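Local coordinates for putative beta-glucosidase (Bifidobacterium adolescentis, PDB 5WAB), which acts as a glycoside hydrolase family 3 beta-glucosidase and may also release terminal alpha-L-arabinopyranose from the ginsenoside Rb2, at residues L14-S19 / E33-P38; E178-A183 / V518-G523; S361-L366 / V373-G378. All blocks are in the same frame, centred on the assembly; numbering follows the deposited sequence.

Contact 1: L14-S19 / E33-P38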
loop_
_atom_site.group_PDB
_atom_site.type_symbol
_atom_site.label_atom_id
_atom_site.label_comp_id
_atom_site.label_asym_id
_atom_site.label_seq_id
_atom_site.Cartn_x
_atom_site.Cartn_y
_atom_site.Cartn_z
ATOM N N LEU A 14 22.789 -14.651 30.775
ATOM C CA LEU A 14 21.331 -14.678 30.710
ATOM C C LEU A 14 20.750 -13.271 30.742
ATOM O O LEU A 14 19.840 -12.949 29.967
ATOM C CB LEU A 14 20.765 -15.515 31.854
ATOM C CG LEU A 14 19.241 -15.585 31.955
ATOM C CD1 LEU A 14 18.651 -16.245 30.729
ATOM C CD2 LEU A 14 18.854 -16.346 33.208
ATOM N N GLU A 15 21.264 -12.414 31.629
ATOM C CA GLU A 15 20.734 -11.058 31.728
ATOM C C GLU A 15 20.963 -10.285 30.436
ATOM O O GLU A 15 20.122 -9.473 30.031
ATOM C CB GLU A 15 21.362 -10.319 32.910
ATOM C CG GLU A 15 20.931 -10.820 34.281
ATOM C CD GLU A 15 21.756 -12.003 34.758
ATOM O OE1 GLU A 15 22.604 -12.509 33.988
ATOM O OE2 GLU A 15 21.560 -12.425 35.915
ATOM N N GLU A 16 22.105 -10.515 29.782
ATOM C CA GLU A 16 22.367 -9.856 28.508
ATOM C C GLU A 16 21.464 -10.398 27.407
ATOM O O GLU A 16 21.014 -9.642 26.541
ATOM C CB GLU A 16 23.838 -9.999 28.137
ATOM C CG GLU A 16 24.735 -9.179 29.052
ATOM C CD GLU A 16 26.206 -9.511 28.897
ATOM O OE1 GLU A 16 26.520 -10.613 28.394
ATOM O OE2 GLU A 16 27.050 -8.664 29.274
ATOM N N LYS A 17 21.201 -11.704 27.411
ATOM C CA LYS A 17 20.278 -12.264 26.431
ATOM C C LYS A 17 18.890 -11.655 26.572
ATOM O O LYS A 17 18.279 -11.229 25.583
ATOM C CB LYS A 17 20.192 -13.780 26.592
ATOM C CG LYS A 17 21.435 -14.546 26.226
ATOM C CD LYS A 17 21.172 -16.032 26.405
ATOM C CE LYS A 17 22.419 -16.847 26.211
ATOM N NZ LYS A 17 22.159 -18.292 26.447
ATOM N N ALA A 18 18.374 -11.604 27.805
ATOM C CA ALA A 18 17.034 -11.078 28.029
ATOM C C ALA A 18 16.943 -9.594 27.709
ATOM O O ALA A 18 15.895 -9.129 27.251
ATOM C CB ALA A 18 16.594 -11.335 29.469
ATOM N N SER A 19 18.020 -8.832 27.931
ATOM C CA SER A 19 17.949 -7.405 27.633
ATOM C C SER A 19 17.764 -7.165 26.142
ATOM O O SER A 19 17.120 -6.188 25.748
ATOM C CB SER A 19 19.196 -6.674 28.139
ATOM O OG SER A 19 20.361 -7.069 27.440
ATOM N N GLU A 33 27.107 -2.774 24.460
ATOM C CA GLU A 33 28.332 -2.257 23.859
ATOM C C GLU A 33 29.573 -2.945 24.410
ATOM O O GLU A 33 30.603 -2.999 23.727
ATOM C CB GLU A 33 28.429 -0.746 24.058
ATOM C CG GLU A 33 27.610 0.084 23.073
ATOM C CD GLU A 33 26.180 0.308 23.538
ATOM O OE1 GLU A 33 25.822 -0.193 24.629
ATOM O OE2 GLU A 33 25.415 0.989 22.816
ATOM N N ALA A 34 29.505 -3.477 25.634
ATOM C CA ALA A 34 30.664 -4.144 26.218
ATOM C C ALA A 34 31.041 -5.408 25.460
ATOM O O ALA A 34 32.171 -5.888 25.597
ATOM C CB ALA A 34 30.397 -4.485 27.682
ATOM N N LYS A 35 30.126 -5.959 24.670
ATOM C CA LYS A 35 30.385 -7.191 23.945
ATOM C C LYS A 35 30.140 -6.998 22.455
ATOM O O LYS A 35 29.838 -7.954 21.736
ATOM C CB LYS A 35 29.555 -8.339 24.513
ATOM C CG LYS A 35 29.926 -8.621 25.962
ATOM C CD LYS A 35 29.328 -9.907 26.476
ATOM C CE LYS A 35 29.864 -10.228 27.846
ATOM N NZ LYS A 35 29.283 -11.493 28.353
ATOM N N GLY A 36 30.271 -5.757 21.990
ATOM C CA GLY A 36 30.230 -5.463 20.572
ATOM C C GLY A 36 28.868 -5.480 19.927
ATOM O O GLY A 36 28.769 -5.729 18.721
ATOM N N ILE A 37 27.814 -5.225 20.688
ATOM C CA ILE A 37 26.459 -5.162 20.160
ATOM C C ILE A 37 25.933 -3.749 20.377
ATOM O O ILE A 37 25.412 -3.426 21.446
ATOM C CB ILE A 37 25.546 -6.207 20.822
ATOM C CG1 ILE A 37 26.142 -7.604 20.654
ATOM C CG2 ILE A 37 24.156 -6.152 20.204
ATOM C CD1 ILE A 37 25.288 -8.689 21.257
ATOM N N PRO A 38 26.046 -2.878 19.380
ATOM C CA PRO A 38 25.572 -1.501 19.549
ATOM C C PRO A 38 24.057 -1.417 19.508
ATOM O O PRO A 38 23.382 -2.206 18.841
ATOM C CB PRO A 38 26.198 -0.757 18.365
ATOM C CG PRO A 38 27.346 -1.637 17.919
ATOM C CD PRO A 38 26.882 -3.035 18.179
#
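Glu-16 OE1 accepts two bonds. Lys-35 NZ reaches it across the contact at 2.9 Å, in a hydrogen-bonded salt bridge. The backbone N of Thr-13, just before helix 14-19, also donates to the same oxygen. That second bond resembles the glutamate half of a capping box, in which a side chain in the first turn takes the N-H of the residue before the helix.

The lysine comes in on the syn lone pair of OE1, the one on the side of OE2. The two side chains meet at about a right angle. The hydrocarbon end of the lysine lies against the carboxylate as well. CE of Lys-35 is 3.5 Å from OE2 of Glu-16, and CD of Lys-35 is 3.5 Å from OE1 of Glu-16. Both chains get there by staying long. Beyond CG each is extended, and in Glu-16 CG stands anti to the carbonyl carbon (chi1 -70°), which carries the carboxylate out from the helix. The strongest polar partner of Lys-35 NZ is the carbonyl oxygen of Asp-11, so its ammonium group joins the glutamate to the segment leading into the helix.

Within the helix, Ser-19 OG donates to the carbonyl O of Glu-16 at 2.8 Å.

This is a surface contact carried by one pair of residues. Its chemistry implies an electrostatic tie between helix 14-19 and the loop leading to strand 41-44. The glutamate charge is probably favoured by the lysine, and the Thr-13 N-H should help to fix the rotation of the carboxylate.

Contact 2: E178-A183 / V518-G523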
loop_
_atom_site.group_PDB
_atom_site.type_symbol
_atom_site.label_atom_id
_atom_site.label_comp_id
_atom_site.label_asym_id
_atom_site.label_seq_id
_atom_site.Cartn_x
_atom_site.Cartn_y
_atom_site.Cartn_z
ATOM N N GLU A 178 -6.060 -15.449 1.760
ATOM C CA GLU A 178 -6.157 -14.891 0.415
ATOM C C GLU A 178 -6.119 -13.368 0.372
ATOM O O GLU A 178 -5.725 -12.804 -0.656
ATOM C CB GLU A 178 -7.433 -15.372 -0.285
ATOM C CG GLU A 178 -7.523 -16.876 -0.495
ATOM C CD GLU A 178 -8.650 -17.267 -1.432
ATOM O OE1 GLU A 178 -9.041 -16.428 -2.270
ATOM O OE2 GLU A 178 -9.160 -18.403 -1.314
ATOM N N ILE A 179 -6.532 -12.680 1.440
ATOM C CA ILE A 179 -6.635 -11.218 1.442
ATOM C C ILE A 179 -5.527 -10.577 2.275
ATOM O O ILE A 179 -4.745 -9.772 1.767
ATOM C CB ILE A 179 -8.029 -10.751 1.916
ATOM C CG1 ILE A 179 -9.145 -11.398 1.084
ATOM C CG2 ILE A 179 -8.108 -9.234 1.882
ATOM C CD1 ILE A 179 -9.098 -11.085 -0.397
ATOM N N TYR A 180 -5.452 -10.912 3.561
ATOM C CA TYR A 180 -4.626 -10.145 4.488
ATOM C C TYR A 180 -3.211 -10.681 4.638
ATOM O O TYR A 180 -2.343 -9.953 5.135
ATOM C CB TYR A 180 -5.324 -10.088 5.854
ATOM C CG TYR A 180 -6.720 -9.521 5.721
ATOM C CD1 TYR A 180 -6.923 -8.149 5.673
ATOM C CD2 TYR A 180 -7.827 -10.355 5.581
ATOM C CE1 TYR A 180 -8.185 -7.617 5.521
ATOM C CE2 TYR A 180 -9.105 -9.827 5.430
ATOM C CZ TYR A 180 -9.273 -8.454 5.395
ATOM O OH TYR A 180 -10.525 -7.905 5.242
ATOM N N PHE A 181 -2.938 -11.892 4.160
ATOM C CA PHE A 181 -1.602 -12.479 4.239
ATOM C C PHE A 181 -0.766 -12.300 2.971
ATOM O O PHE A 181 0.432 -12.017 3.094
ATOM C CB PHE A 181 -1.690 -13.974 4.576
ATOM C CG PHE A 181 -1.919 -14.260 6.037
ATOM C CD1 PHE A 181 -1.918 -13.235 6.973
ATOM C CD2 PHE A 181 -2.170 -15.554 6.472
ATOM C CE1 PHE A 181 -2.130 -13.499 8.320
ATOM C CE2 PHE A 181 -2.392 -15.824 7.815
ATOM C CZ PHE A 181 -2.370 -14.795 8.738
ATOM N N PRO A 182 -1.319 -12.478 1.752
ATOM C CA PRO A 182 -0.443 -12.606 0.566
ATOM C C PRO A 182 0.560 -11.478 0.370
ATOM O O PRO A 182 1.659 -11.739 -0.139
ATOM C CB PRO A 182 -1.443 -12.671 -0.594
ATOM C CG PRO A 182 -2.622 -13.305 -0.004
ATOM C CD PRO A 182 -2.726 -12.729 1.385
ATOM N N ALA A 183 0.218 -10.236 0.723
ATOM C CA ALA A 183 1.188 -9.150 0.604
ATOM C C ALA A 183 2.356 -9.350 1.562
ATOM O O ALA A 183 3.518 -9.156 1.186
ATOM C CB ALA A 183 0.510 -7.804 0.858
ATOM N N VAL A 518 -14.742 -6.978 15.608
ATOM C CA VAL A 518 -15.262 -6.644 14.287
ATOM C C VAL A 518 -15.147 -7.892 13.409
ATOM O O VAL A 518 -14.053 -8.443 13.242
ATOM C CB VAL A 518 -14.532 -5.441 13.655
ATOM C CG1 VAL A 518 -13.013 -5.616 13.692
ATOM C CG2 VAL A 518 -15.028 -5.186 12.248
ATOM N N ASP A 519 -16.281 -8.362 12.890
ATOM C CA ASP A 519 -16.355 -9.614 12.148
ATOM C C ASP A 519 -16.223 -9.334 10.654
ATOM O O ASP A 519 -17.045 -8.616 10.077
ATOM C CB ASP A 519 -17.671 -10.328 12.440
ATOM C CG ASP A 519 -17.895 -10.545 13.919
ATOM O OD1 ASP A 519 -16.908 -10.482 14.686
ATOM O OD2 ASP A 519 -19.055 -10.786 14.317
ATOM N N TYR A 520 -15.184 -9.881 10.027
ATOM C CA TYR A 520 -14.972 -9.665 8.594
ATOM C C TYR A 520 -15.948 -10.542 7.805
ATOM O O TYR A 520 -15.578 -11.490 7.107
ATOM C CB TYR A 520 -13.527 -9.954 8.222
ATOM C CG TYR A 520 -12.529 -8.905 8.669
ATOM C CD1 TYR A 520 -12.823 -8.003 9.692
ATOM C CD2 TYR A 520 -11.278 -8.829 8.072
ATOM C CE1 TYR A 520 -11.893 -7.050 10.092
ATOM C CE2 TYR A 520 -10.352 -7.889 8.463
ATOM C CZ TYR A 520 -10.657 -7.006 9.471
ATOM O OH TYR A 520 -9.711 -6.084 9.839
ATOM N N GLY A 521 -17.229 -10.183 7.901
ATOM C CA GLY A 521 -18.282 -11.012 7.343
ATOM C C GLY A 521 -18.285 -11.082 5.833
ATOM O O GLY A 521 -18.892 -11.999 5.268
ATOM N N GLU A 522 -17.616 -10.136 5.167
ATOM C CA GLU A 522 -17.541 -10.133 3.711
ATOM C C GLU A 522 -16.587 -11.193 3.171
ATOM O O GLU A 522 -16.632 -11.482 1.970
ATOM C CB GLU A 522 -17.127 -8.746 3.215
ATOM C CG GLU A 522 -15.678 -8.378 3.508
ATOM C CD GLU A 522 -15.471 -7.886 4.925
ATOM O OE1 GLU A 522 -16.475 -7.663 5.637
ATOM O OE2 GLU A 522 -14.301 -7.722 5.327
ATOM N N GLY A 523 -15.742 -11.771 4.025
ATOM C CA GLY A 523 -14.859 -12.849 3.597
ATOM C C GLY A 523 -13.821 -12.360 2.612
ATOM O O GLY A 523 -13.194 -11.315 2.812
HETATM O O HOH W 1 -12.219 -9.809 4.699
#
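The hydroxyl of Tyr-180 sits hard against the ring of Tyr-520, yet its hydrogen bond goes to a water. Tyr-180 OH is 3.1 Å from CD2 of Tyr-520. CZ of Tyr-180 lies 3.3 Å from CE2 of Tyr-520, so the packing is close. The pair is neither a stack nor a T. The ring planes are turned 52° to each other, with centroids 5.1 Å apart. CE2 of Tyr-180 comes in at the edge of the Tyr-520 ring.

The water lies in the plane of the Tyr-180 ring, beyond the hydroxyl. It accepts from Tyr-180 OH at 2.6 Å. It then donates to Gly-523 O at 2.6 Å and to Glu-522 OE2 at 3.0 Å. The glutamate bends back to meet it: CG lies between the backbone N and the carbonyl carbon (chi1 71°), and the chain turns again at chi2 (-81°). Tyr-520 to Gly-523 form a type I beta turn, which brings Glu-522 and Gly-523 to the same water.

Ile-179 CG2 covers one face of the Tyr-180 ring, 3.6 Å above its centre. Arg-114 has a salt bridge to Glu-522 OE2 and a cation-pi contact with Tyr-520. Tyr-520 OH bonds to Asn-159.

By sequence family, the contact brings the N-terminal, TIM-barrel-clan part together with the C-terminal part, whose strand 517-519 lies in a sheet beside 168-170. Family 3 active sites lie between these two domains. The chemistry implies that a water carries the polar link across a buried contact, with no direct hydrogen bond between the segments. Glu-522 OE2 is shared between that water and Arg-114, while the two tyrosines meet through their rings.

Contact 3: S361-L366 / V373-G378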
loop_
_atom_site.group_PDB
_atom_site.type_symbol
_atom_site.label_atom_id
_atom_site.label_comp_id
_atom_site.label_asym_id
_atom_site.label_seq_id
_atom_site.Cartn_x
_atom_site.Cartn_y
_atom_site.Cartn_z
ATOM N N SER A 361 5.404 24.993 -3.244
ATOM C CA SER A 361 3.991 24.823 -3.530
ATOM C C SER A 361 3.723 24.948 -5.028
ATOM O O SER A 361 4.597 25.302 -5.823
ATOM C CB SER A 361 3.170 25.851 -2.758
ATOM O OG SER A 361 3.416 27.157 -3.249
ATOM N N PHE A 362 2.480 24.660 -5.405
ATOM C CA PHE A 362 2.094 24.782 -6.805
ATOM C C PHE A 362 2.149 26.235 -7.255
ATOM O O PHE A 362 2.567 26.525 -8.384
ATOM C CB PHE A 362 0.696 24.200 -7.017
ATOM C CG PHE A 362 0.272 24.151 -8.457
ATOM C CD1 PHE A 362 0.824 23.220 -9.324
ATOM C CD2 PHE A 362 -0.679 25.036 -8.945
ATOM C CE1 PHE A 362 0.437 23.168 -10.648
ATOM C CE2 PHE A 362 -1.071 24.990 -10.275
ATOM C CZ PHE A 362 -0.512 24.054 -11.126
ATOM N N LEU A 363 1.750 27.161 -6.377
ATOM C CA LEU A 363 1.805 28.582 -6.709
ATOM C C LEU A 363 3.240 29.042 -6.935
ATOM O O LEU A 363 3.552 29.663 -7.960
ATOM C CB LEU A 363 1.146 29.408 -5.602
ATOM C CG LEU A 363 -0.385 29.420 -5.552
ATOM C CD1 LEU A 363 -0.858 30.410 -4.503
ATOM C CD2 LEU A 363 -0.980 29.750 -6.915
ATOM N N ASP A 364 4.127 28.760 -5.980
ATOM C CA ASP A 364 5.526 29.131 -6.151
ATOM C C ASP A 364 6.157 28.415 -7.336
ATOM O O ASP A 364 7.116 28.926 -7.927
ATOM C CB ASP A 364 6.308 28.849 -4.871
ATOM C CG ASP A 364 5.893 29.750 -3.731
ATOM O OD1 ASP A 364 5.301 30.814 -4.007
ATOM O OD2 ASP A 364 6.158 29.399 -2.562
ATOM N N THR A 365 5.635 27.246 -7.714
ATOM C CA THR A 365 6.176 26.560 -8.883
ATOM C C THR A 365 5.817 27.310 -10.157
ATOM O O THR A 365 6.676 27.548 -11.013
ATOM C CB THR A 365 5.670 25.116 -8.947
ATOM O OG1 THR A 365 6.114 24.393 -7.792
ATOM C CG2 THR A 365 6.207 24.423 -10.187
ATOM N N LEU A 366 4.555 27.718 -10.289
ATOM C CA LEU A 366 4.163 28.492 -11.462
ATOM C C LEU A 366 4.862 29.844 -11.486
ATOM O O LEU A 366 5.251 30.328 -12.555
ATOM C CB LEU A 366 2.648 28.668 -11.503
ATOM C CG LEU A 366 1.850 27.379 -11.691
ATOM C CD1 LEU A 366 0.408 27.708 -12.021
ATOM C CD2 LEU A 366 2.474 26.489 -12.759
ATOM N N VAL A 373 -0.456 33.756 -13.217
ATOM C CA VAL A 373 -1.784 33.284 -12.858
ATOM C C VAL A 373 -2.428 34.314 -11.941
ATOM O O VAL A 373 -1.781 35.241 -11.454
ATOM C CB VAL A 373 -1.751 31.899 -12.171
ATOM C CG1 VAL A 373 -0.881 30.928 -12.949
ATOM C CG2 VAL A 373 -1.260 32.020 -10.735
ATOM N N ALA A 374 -3.728 34.144 -11.723
ATOM C CA ALA A 374 -4.471 34.885 -10.714
ATOM C C ALA A 374 -4.911 33.893 -9.649
ATOM O O ALA A 374 -5.579 32.898 -9.959
ATOM C CB ALA A 374 -5.676 35.601 -11.323
ATOM N N PHE A 375 -4.534 34.153 -8.403
ATOM C CA PHE A 375 -4.827 33.248 -7.305
ATOM C C PHE A 375 -5.923 33.810 -6.414
ATOM O O PHE A 375 -5.965 35.014 -6.145
ATOM C CB PHE A 375 -3.577 32.970 -6.473
ATOM C CG PHE A 375 -3.846 32.192 -5.220
ATOM C CD1 PHE A 375 -4.218 30.860 -5.281
ATOM C CD2 PHE A 375 -3.684 32.784 -3.978
ATOM C CE1 PHE A 375 -4.454 30.139 -4.127
ATOM C CE2 PHE A 375 -3.910 32.068 -2.821
ATOM C CZ PHE A 375 -4.299 30.744 -2.894
ATOM N N ALA A 376 -6.810 32.926 -5.966
ATOM C CA ALA A 376 -7.817 33.256 -4.986
ATOM C C ALA A 376 -7.923 32.052 -4.059
ATOM O O ALA A 376 -8.088 30.915 -4.539
ATOM C CB ALA A 376 -9.171 33.573 -5.624
ATOM N N PRO A 377 -7.811 32.251 -2.743
ATOM C CA PRO A 377 -7.921 31.099 -1.829
ATOM C C PRO A 377 -9.255 30.386 -1.943
ATOM O O PRO A 377 -9.301 29.151 -1.909
ATOM C CB PRO A 377 -7.725 31.729 -0.442
ATOM C CG PRO A 377 -7.039 33.037 -0.702
ATOM C CD PRO A 377 -7.554 33.510 -2.025
ATOM N N GLY A 378 -10.341 31.132 -2.097
ATOM C CA GLY A 378 -11.672 30.545 -2.218
ATOM C C GLY A 378 -12.261 30.031 -0.933
ATOM O O GLY A 378 -13.414 30.333 -0.612
#
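The main contact is a CH-pi interaction between Leu-363 and Phe-375. CD1 of Leu-363 stands over the centre of the Phe-375 ring, 3.4 Å from its centroid and only 9° off the ring normal. Its bond to CG slants to the ring, and CD2 of Leu-363 rests 3.8 Å from CD1 of Phe-375. The two side chains cross at about a right angle. Phe-375 holds its ring up to the helix by placing CG anti to the backbone N (chi1 172°). The opposite face of the ring is backed by Pro-377, whose N lies 3.8 Å above the plane, toward the rim. With a serine in place of Phe-375, the Leu-363 methyl would probably lose the surface it rests on, opening a gap between helix and strand.

The rest is apolar packing between aliphatic groups. CD1 of Leu-366 touches CG1 of Val-373 at 3.6 Å. CD2 of Leu-363 lies more loosely against CG2 of Val-373, at 4.5 Å. Val-336 of the neighbouring strand 334-337 touches Leu-363, Val-373 and Phe-375.

No hydrogen bond crosses between the segments; local ones hold the first turn of the helix. Ser-361 is the N-cap: its OG accepts from Asp-364 N at 3.2 Å, in a nearly straight bond. Its carbonyl O takes both Thr-365 N and Thr-365 OG1, which approach from opposite faces of the carbonyl plane. The bond from Thr-365 OG1 to Ser-361 O is the shorter, at 2.6 Å.

Helix 362-366 and strand 373-376 run nearly antiparallel, at 162°, with axes 10.4 Å apart. Strand 373-376 is an outermost strand and lies parallel to 334-337. Strand, helix and strand make a beta-alpha-beta crossover at one side of the alpha/beta sandwich in the family 3 C-terminal domain.

Overall arrangement
The three contacts lie far apart and do not touch. Contact 1 is at the periphery, its centre about 36 Å from that of the chain. Contact 2 is much deeper, about 15 Å from the chain centre, and contact 3 lies on the opposite side of that centre. The centres of contacts 1 and 2 are about 40 Å apart. Those of contacts 2 and 3 are about 43 Å apart, and those of contacts 1 and 3 about 56 Å. Along the chain contact 1 closes first, while contact 3 is nested inside the long loop closed by contact 2. Of the three, only contact 2 spans both family regions that flank family 3 active sites; contacts 1 and 3 are each local.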